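Local coordinates for GST N-terminal domain-containing protein (Pseudomonas syringae pv. tomato, PDB 3IC8), which is of unknown function but has the fold of a glutathione S-transferase and, by family, may bind glutathione, at residues H154-P157 with T158-R162; V197-P200 with F201-Y205; H105-S108 with L109-P113. One frame throughout, in Å; residues are numbered along the deposited sequence.

Interaction 1 of 3, residues H154-P157 with T158-R162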
loop_
_atom_site.group_PDB
_atom_site.type_symbol
_atom_site.label_atom_id
_atom_site.label_comp_id
_atom_site.label_asym_id
_atom_site.label_seq_id
_atom_site.Cartn_x
_atom_site.Cartn_y
_atom_site.Cartn_z
ATOM N N HIS A 154 -21.159 -14.459 21.193
ATOM C CA HIS A 154 -22.125 -15.273 20.507
ATOM C C HIS A 154 -22.720 -14.581 19.316
ATOM O O HIS A 154 -22.915 -15.160 18.308
ATOM C CB HIS A 154 -23.202 -15.582 21.523
ATOM C CG HIS A 154 -24.320 -16.422 21.018
ATOM N ND1 HIS A 154 -25.565 -15.913 20.770
ATOM C CD2 HIS A 154 -24.400 -17.742 20.769
ATOM C CE1 HIS A 154 -26.360 -16.879 20.365
ATOM N NE2 HIS A 154 -25.676 -17.998 20.361
ATOM N N GLN A 155 -23.035 -13.319 19.478
ATOM C CA GLN A 155 -23.558 -12.484 18.412
ATOM C C GLN A 155 -22.644 -12.015 17.293
ATOM O O GLN A 155 -23.089 -11.804 16.208
ATOM C CB GLN A 155 -24.404 -11.354 18.969
ATOM C CG GLN A 155 -25.630 -11.865 19.624
ATOM C CD GLN A 155 -26.470 -10.797 20.212
ATOM O OE1 GLN A 155 -26.055 -9.676 20.320
ATOM N NE2 GLN A 155 -27.672 -11.136 20.578
ATOM N N TRP A 156 -21.366 -11.851 17.578
ATOM C CA TRP A 156 -20.471 -11.110 16.724
ATOM C C TRP A 156 -20.285 -11.675 15.340
ATOM O O TRP A 156 -20.155 -10.969 14.394
ATOM C CB TRP A 156 -19.128 -10.930 17.398
ATOM C CG TRP A 156 -18.185 -10.187 16.599
ATOM C CD1 TRP A 156 -17.175 -10.691 15.896
ATOM C CD2 TRP A 156 -18.167 -8.794 16.382
ATOM N NE1 TRP A 156 -16.511 -9.718 15.262
ATOM C CE2 TRP A 156 -17.100 -8.529 15.549
ATOM C CE3 TRP A 156 -18.944 -7.742 16.824
ATOM C CZ2 TRP A 156 -16.783 -7.260 15.148
ATOM C CZ3 TRP A 156 -18.630 -6.510 16.442
ATOM C CH2 TRP A 156 -17.569 -6.264 15.600
ATOM N N PRO A 157 -20.243 -12.973 15.261
ATOM C CA PRO A 157 -20.045 -13.674 14.021
ATOM C C PRO A 157 -21.181 -13.469 13.050
ATOM O O PRO A 157 -20.972 -13.509 11.876
ATOM C CB PRO A 157 -19.945 -15.105 14.483
ATOM C CG PRO A 157 -19.488 -15.015 15.764
ATOM C CD PRO A 157 -20.099 -13.878 16.387
ATOM N N THR A 158 -22.374 -13.268 13.552
ATOM C CA THR A 158 -23.477 -13.021 12.684
ATOM C C THR A 158 -23.250 -11.738 11.921
ATOM O O THR A 158 -23.446 -11.701 10.748
ATOM C CB THR A 158 -24.776 -12.922 13.480
ATOM O OG1 THR A 158 -25.108 -14.189 14.004
ATOM C CG2 THR A 158 -25.866 -12.482 12.639
ATOM N N PHE A 159 -22.847 -10.683 12.601
ATOM C CA PHE A 159 -22.575 -9.421 11.942
ATOM C C PHE A 159 -21.412 -9.442 10.987
ATOM O O PHE A 159 -21.486 -8.873 9.952
ATOM C CB PHE A 159 -22.291 -8.294 12.926
ATOM C CG PHE A 159 -23.259 -8.156 14.039
ATOM C CD1 PHE A 159 -24.590 -8.012 13.811
ATOM C CD2 PHE A 159 -22.811 -8.096 15.324
ATOM C CE1 PHE A 159 -25.431 -7.864 14.827
ATOM C CE2 PHE A 159 -23.656 -7.944 16.326
ATOM C CZ PHE A 159 -24.969 -7.832 16.084
HETATM N N MSE A 160 -20.308 -10.038 11.382
HETATM C CA MSE A 160 -19.144 -10.092 10.529
HETATM C C MSE A 160 -19.270 -10.912 9.253
HETATM O O MSE A 160 -18.757 -10.545 8.232
HETATM C CB MSE A 160 -17.912 -10.462 11.325
HETATM C CG MSE A 160 -17.490 -9.374 12.215
HETATM SE SE MSE A 160 -16.984 -7.843 11.292
HETATM C CE MSE A 160 -18.261 -6.597 11.732
ATOM N N SER A 161 -19.934 -12.045 9.351
ATOM C CA SER A 161 -20.172 -12.895 8.219
ATOM C C SER A 161 -21.056 -12.230 7.194
ATOM O O SER A 161 -20.884 -12.408 6.023
ATOM C CB SER A 161 -20.722 -14.241 8.653
ATOM O OG SER A 161 -22.021 -14.139 9.130
ATOM N N ARG A 162 -22.025 -11.483 7.677
ATOM C CA ARG A 162 -22.903 -10.738 6.833
ATOM C C ARG A 162 -22.143 -9.684 6.077
ATOM O O ARG A 162 -22.328 -9.522 4.913
ATOM C CB ARG A 162 -24.015 -10.128 7.669
ATOM C CG ARG A 162 -25.365 -10.746 7.480
ATOM C CD ARG A 162 -25.991 -11.272 8.742
ATOM N NE ARG A 162 -26.862 -10.320 9.390
ATOM C CZ ARG A 162 -27.942 -10.621 10.093
ATOM N NH1 ARG A 162 -28.343 -11.849 10.233
ATOM N NH2 ARG A 162 -28.638 -9.672 10.640
#

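Interaction 2 of 3, residues V197-P200 with F201-Y205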
loop_
_atom_site.group_PDB
_atom_site.type_symbol
_atom_site.label_atom_id
_atom_site.label_comp_id
_atom_site.label_asym_id
_atom_site.label_seq_id
_atom_site.Cartn_x
_atom_site.Cartn_y
_atom_site.Cartn_z
ATOM N N VAL A 197 -5.140 -10.125 20.431
ATOM C CA VAL A 197 -6.233 -10.986 20.788
ATOM C C VAL A 197 -7.544 -10.694 20.091
ATOM O O VAL A 197 -8.232 -11.608 19.703
ATOM C CB VAL A 197 -6.464 -10.939 22.285
ATOM C CG1 VAL A 197 -7.642 -11.731 22.645
ATOM C CG2 VAL A 197 -5.266 -11.413 23.006
ATOM N N THR A 198 -7.880 -9.416 19.955
ATOM C CA THR A 198 -9.104 -8.977 19.296
ATOM C C THR A 198 -9.074 -8.790 17.796
ATOM O O THR A 198 -10.090 -8.683 17.194
ATOM C CB THR A 198 -9.686 -7.690 19.907
ATOM O OG1 THR A 198 -8.778 -6.614 19.739
ATOM C CG2 THR A 198 -9.987 -7.878 21.343
ATOM N N ALA A 199 -7.904 -8.763 17.201
ATOM C CA ALA A 199 -7.754 -8.557 15.776
ATOM C C ALA A 199 -8.385 -9.617 14.863
ATOM O O ALA A 199 -8.843 -9.317 13.802
ATOM C CB ALA A 199 -6.351 -8.345 15.451
ATOM N N PRO A 200 -8.419 -10.851 15.316
ATOM C CA PRO A 200 -9.033 -11.927 14.562
ATOM C C PRO A 200 -10.526 -11.718 14.389
ATOM O O PRO A 200 -11.114 -12.234 13.494
ATOM C CB PRO A 200 -8.740 -13.134 15.426
ATOM C CG PRO A 200 -7.587 -12.792 16.118
ATOM C CD PRO A 200 -7.711 -11.398 16.468
ATOM N N PHE A 201 -11.123 -10.936 15.260
ATOM C CA PHE A 201 -12.503 -10.610 15.112
ATOM C C PHE A 201 -12.756 -9.842 13.828
ATOM O O PHE A 201 -13.796 -9.984 13.251
ATOM C CB PHE A 201 -12.996 -9.826 16.305
ATOM C CG PHE A 201 -13.155 -10.633 17.515
ATOM C CD1 PHE A 201 -14.038 -11.667 17.549
ATOM C CD2 PHE A 201 -12.443 -10.348 18.636
ATOM C CE1 PHE A 201 -14.186 -12.391 18.661
ATOM C CE2 PHE A 201 -12.575 -11.074 19.724
ATOM C CZ PHE A 201 -13.449 -12.103 19.744
ATOM N N VAL A 202 -11.767 -9.088 13.386
ATOM C CA VAL A 202 -11.761 -8.543 12.055
ATOM C C VAL A 202 -11.023 -9.364 11.000
ATOM O O VAL A 202 -11.532 -9.605 9.953
ATOM C CB VAL A 202 -11.160 -7.182 12.048
ATOM C CG1 VAL A 202 -11.324 -6.570 10.733
ATOM C CG2 VAL A 202 -11.765 -6.355 13.068
ATOM N N ASP A 203 -9.810 -9.786 11.292
ATOM C CA ASP A 203 -8.918 -10.364 10.303
ATOM C C ASP A 203 -9.390 -11.690 9.696
ATOM O O ASP A 203 -8.967 -12.063 8.635
ATOM C CB ASP A 203 -7.489 -10.441 10.835
ATOM C CG ASP A 203 -6.847 -9.084 10.984
ATOM O OD1 ASP A 203 -7.373 -8.123 10.458
ATOM O OD2 ASP A 203 -5.825 -8.961 11.635
ATOM N N ASP A 204 -10.275 -12.368 10.405
ATOM C CA ASP A 204 -10.876 -13.611 9.987
ATOM C C ASP A 204 -11.796 -13.462 8.813
ATOM O O ASP A 204 -12.163 -14.425 8.207
ATOM C CB ASP A 204 -11.640 -14.248 11.113
ATOM C CG ASP A 204 -10.762 -14.942 12.047
ATOM O OD1 ASP A 204 -11.243 -15.598 12.961
ATOM O OD2 ASP A 204 -9.563 -14.821 11.875
ATOM N N TYR A 205 -12.193 -12.248 8.517
ATOM C CA TYR A 205 -12.972 -11.998 7.352
ATOM C C TYR A 205 -12.197 -11.107 6.456
ATOM O O TYR A 205 -12.072 -9.948 6.696
ATOM C CB TYR A 205 -14.261 -11.346 7.770
ATOM C CG TYR A 205 -14.845 -11.994 8.965
ATOM C CD1 TYR A 205 -14.384 -11.698 10.212
ATOM C CD2 TYR A 205 -15.830 -12.919 8.845
ATOM C CE1 TYR A 205 -14.884 -12.288 11.287
ATOM C CE2 TYR A 205 -16.342 -13.514 9.922
ATOM C CZ TYR A 205 -15.873 -13.190 11.149
ATOM O OH TYR A 205 -16.382 -13.778 12.251
#

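Interaction 3 of 3, residues H105-S108 with L109-P113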
loop_
_atom_site.group_PDB
_atom_site.type_symbol
_atom_site.label_atom_id
_atom_site.label_comp_id
_atom_site.label_asym_id
_atom_site.label_seq_id
_atom_site.Cartn_x
_atom_site.Cartn_y
_atom_site.Cartn_z
ATOM N N HIS A 105 -20.793 -3.966 20.969
ATOM C CA HIS A 105 -20.127 -5.233 20.894
ATOM C C HIS A 105 -18.638 -5.073 20.780
ATOM O O HIS A 105 -17.903 -5.759 21.411
ATOM C CB HIS A 105 -20.611 -5.986 19.680
ATOM C CG HIS A 105 -22.010 -6.460 19.789
ATOM N ND1 HIS A 105 -22.336 -7.777 19.959
ATOM C CD2 HIS A 105 -23.171 -5.787 19.780
ATOM C CE1 HIS A 105 -23.638 -7.897 20.052
ATOM N NE2 HIS A 105 -24.168 -6.703 19.945
ATOM N N ALA A 106 -18.186 -4.167 19.950
ATOM C CA ALA A 106 -16.768 -4.025 19.736
ATOM C C ALA A 106 -16.001 -3.629 20.982
ATOM O O ALA A 106 -14.966 -4.143 21.239
ATOM C CB ALA A 106 -16.508 -3.076 18.621
ATOM N N VAL A 107 -16.529 -2.694 21.736
ATOM C CA VAL A 107 -15.957 -2.293 23.004
ATOM C C VAL A 107 -15.991 -3.307 24.133
ATOM O O VAL A 107 -15.137 -3.300 24.967
ATOM C CB VAL A 107 -16.369 -0.895 23.430
ATOM C CG1 VAL A 107 -15.997 0.055 22.387
ATOM C CG2 VAL A 107 -17.797 -0.817 23.685
ATOM N N SER A 108 -17.018 -4.125 24.178
ATOM C CA SER A 108 -17.081 -5.192 25.141
ATOM C C SER A 108 -15.996 -6.199 24.917
ATOM O O SER A 108 -15.430 -6.703 25.843
ATOM C CB SER A 108 -18.418 -5.920 25.088
ATOM O OG SER A 108 -19.475 -5.100 25.453
ATOM N N LEU A 109 -15.758 -6.523 23.671
ATOM C CA LEU A 109 -14.770 -7.480 23.333
ATOM C C LEU A 109 -13.380 -7.064 23.678
ATOM O O LEU A 109 -12.624 -7.843 24.163
ATOM C CB LEU A 109 -14.817 -7.725 21.847
ATOM C CG LEU A 109 -15.892 -8.625 21.300
ATOM C CD1 LEU A 109 -15.808 -8.690 19.832
ATOM C CD2 LEU A 109 -15.755 -9.953 21.871
ATOM N N VAL A 110 -13.030 -5.849 23.346
ATOM C CA VAL A 110 -11.733 -5.321 23.624
ATOM C C VAL A 110 -11.405 -5.056 25.073
ATOM O O VAL A 110 -10.353 -5.411 25.553
ATOM C CB VAL A 110 -11.566 -4.033 22.871
ATOM C CG1 VAL A 110 -10.286 -3.388 23.198
ATOM C CG2 VAL A 110 -11.678 -4.277 21.430
ATOM N N PHE A 111 -12.299 -4.388 25.763
ATOM C CA PHE A 111 -12.012 -3.958 27.101
ATOM C C PHE A 111 -12.382 -4.987 28.139
ATOM O O PHE A 111 -13.197 -4.760 28.966
ATOM C CB PHE A 111 -12.664 -2.616 27.357
ATOM C CG PHE A 111 -12.133 -1.534 26.503
ATOM C CD1 PHE A 111 -10.857 -1.100 26.655
ATOM C CD2 PHE A 111 -12.892 -0.963 25.532
ATOM C CE1 PHE A 111 -10.379 -0.127 25.868
ATOM C CE2 PHE A 111 -12.404 0.011 24.767
ATOM C CZ PHE A 111 -11.152 0.421 24.928
ATOM N N GLN A 112 -11.751 -6.133 28.052
ATOM C CA GLN A 112 -11.878 -7.173 29.023
ATOM C C GLN A 112 -10.495 -7.743 29.212
ATOM O O GLN A 112 -9.657 -7.574 28.388
ATOM C CB GLN A 112 -12.892 -8.225 28.598
ATOM C CG GLN A 112 -12.709 -8.733 27.241
ATOM C CD GLN A 112 -13.503 -9.982 26.975
ATOM O OE1 GLN A 112 -13.518 -10.906 27.770
ATOM N NE2 GLN A 112 -14.154 -10.024 25.842
ATOM N N PRO A 113 -10.281 -8.427 30.310
ATOM C CA PRO A 113 -8.974 -8.838 30.785
ATOM C C PRO A 113 -8.291 -9.774 29.839
ATOM O O PRO A 113 -7.098 -9.857 29.804
ATOM C CB PRO A 113 -9.315 -9.580 32.046
ATOM C CG PRO A 113 -10.494 -8.973 32.516
ATOM C CD PRO A 113 -11.246 -8.398 31.397
#

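Interaction 1 of 3, residues H154-P157 with T158-R162
Met160, a selenomethionine, lies against the indole of Trp156, one helical turn earlier. Its CB sits near the backbone, 3.8 Å from Trp156 O. CG comes next and makes the closest approach, 3.2 Å from Trp156 NE1, offset toward the rim of the indole. The chain then bends at both following torsions. SE reaches 3.9 Å from Trp156 CZ2 in an oblique Met-aromatic contact. The terminal CE passes on along the six-membered ring, close to CZ2 and CH2. The indole is in position because Trp156 CG lies anti to the backbone N (chi1 -180°), which lays the ring beside the following turn. Both residues belong to helix 149-167 of the all-helical C-terminal domain of the glutathione S-transferase fold. Pro157 kinks this helix, since its N has no hydrogen to give to the preceding turn. The bond from Met160 N to Trp156 O is 3.2 Å long and nearly straight, at 168°. Phe159 crosses Trp156 at about a right angle, its CD2 4.2 Å from Trp156 CE3. Gln155 O lies over one face of the Phe159 ring. Leu189 of helix 180-193 touches both Trp156 and Met160, and Phe201 meets the indole edge-to-face.

Interaction 2 of 3, residues V197-P200 with F201-Y205
Phe201 brings the CD2 edge of its ring alongside Thr198, with CD2 3.2 Å from Thr198 O. That oxygen lies near the ring plane, and it also accepts a bond from Phe201 N. The ring is brought there by chi1 of -73°, which sets CG beside its own backbone N. Farther round the turn, Ala199 O takes two donors. Asp203 N meets it in the carbonyl plane at 2.7 Å and 171°. Val202 N comes from above that plane, at 3.0 Å and a more bent angle. Pro200 lies in the short helix 200-203, which follows the loop after helix 180-193 in the C-terminal domain of this glutathione S-transferase-like fold. Asp204 N bonds to Pro200 O at 3.2 Å. Tyr205 then stands at the N-cap position of the next helix. In the second shell, Thr198 OG1 is held by Leu192 O. Lys193 forms a salt bridge with Asp203 OD1, while Asp203 OD2 is hydrogen-bonded to Ser36 and Tyr9 of the second subunit. Ile37 of that subunit packs on Pro200, Asp203 and Asp204, placing this turn at the subunit interface.

Interaction 3 of 3, residues H105-S108 with L109-P113
Phe111 turns the edge of its ring to Val107, four residues back. Its CD2 lies 3.3 Å from Val107 O, which sits near the ring plane, and 4.1 Å from Val107 CB. A chi1 of -64° places the ring beside the Phe111 backbone N, and that N bonds to Val107 O at 3.1 Å. The carbonyl therefore meets both the amide and the ring edge of one residue. Val110 CG1 stands over the centre of one face of the same ring. On another side of the helix, Leu109 runs back toward His105, with CG 3.5 Å from His105 O. Val110 sends its CG2 to Ala106 O, at 3.3 Å. Helix 88-110 ends here, and Phe111 is the centre of an inverse gamma turn. Gln112 CG lies between its backbone N and carbonyl carbon (chi1 50°). From there the chain runs extended, and NE2 bonds to Leu109 O at 3.1 Å. Ser108 OG is satisfied one turn earlier by Leu104 O. Met116 of the second subunit packs on Val107 and Ser108, and Thr195 of that subunit packs on Phe111. The contact is buried, and its side chains mostly meet backbone carbonyls of the turn before. Backbone bonds run along the turn, and at the helix end the Gln112 amide adds a side-chain donor to Leu109 O.

In the fold
The three contacts lie on the same side of the chain's centre, within the helical part of the fold. Interactions 1 and 3 are the farthest apart of the three pairs, about 15 Å between centres. The centre of interaction 1 is about 12 Å from that of interaction 2. Tyr205 of interaction 2 approaches Met160, with CZ 3.4 Å from Met160 CB. His105 of interaction 3 meets Phe159 edge-to-face and also touches Trp156. Interactions 2 and 3 are about 13 Å apart between centres and join where Phe201 CZ lies 3.8 Å from Leu109 CD2. Leu192 of helix 180-193 touches residues of all three. Interactions 2 and 3 also reach the second subunit.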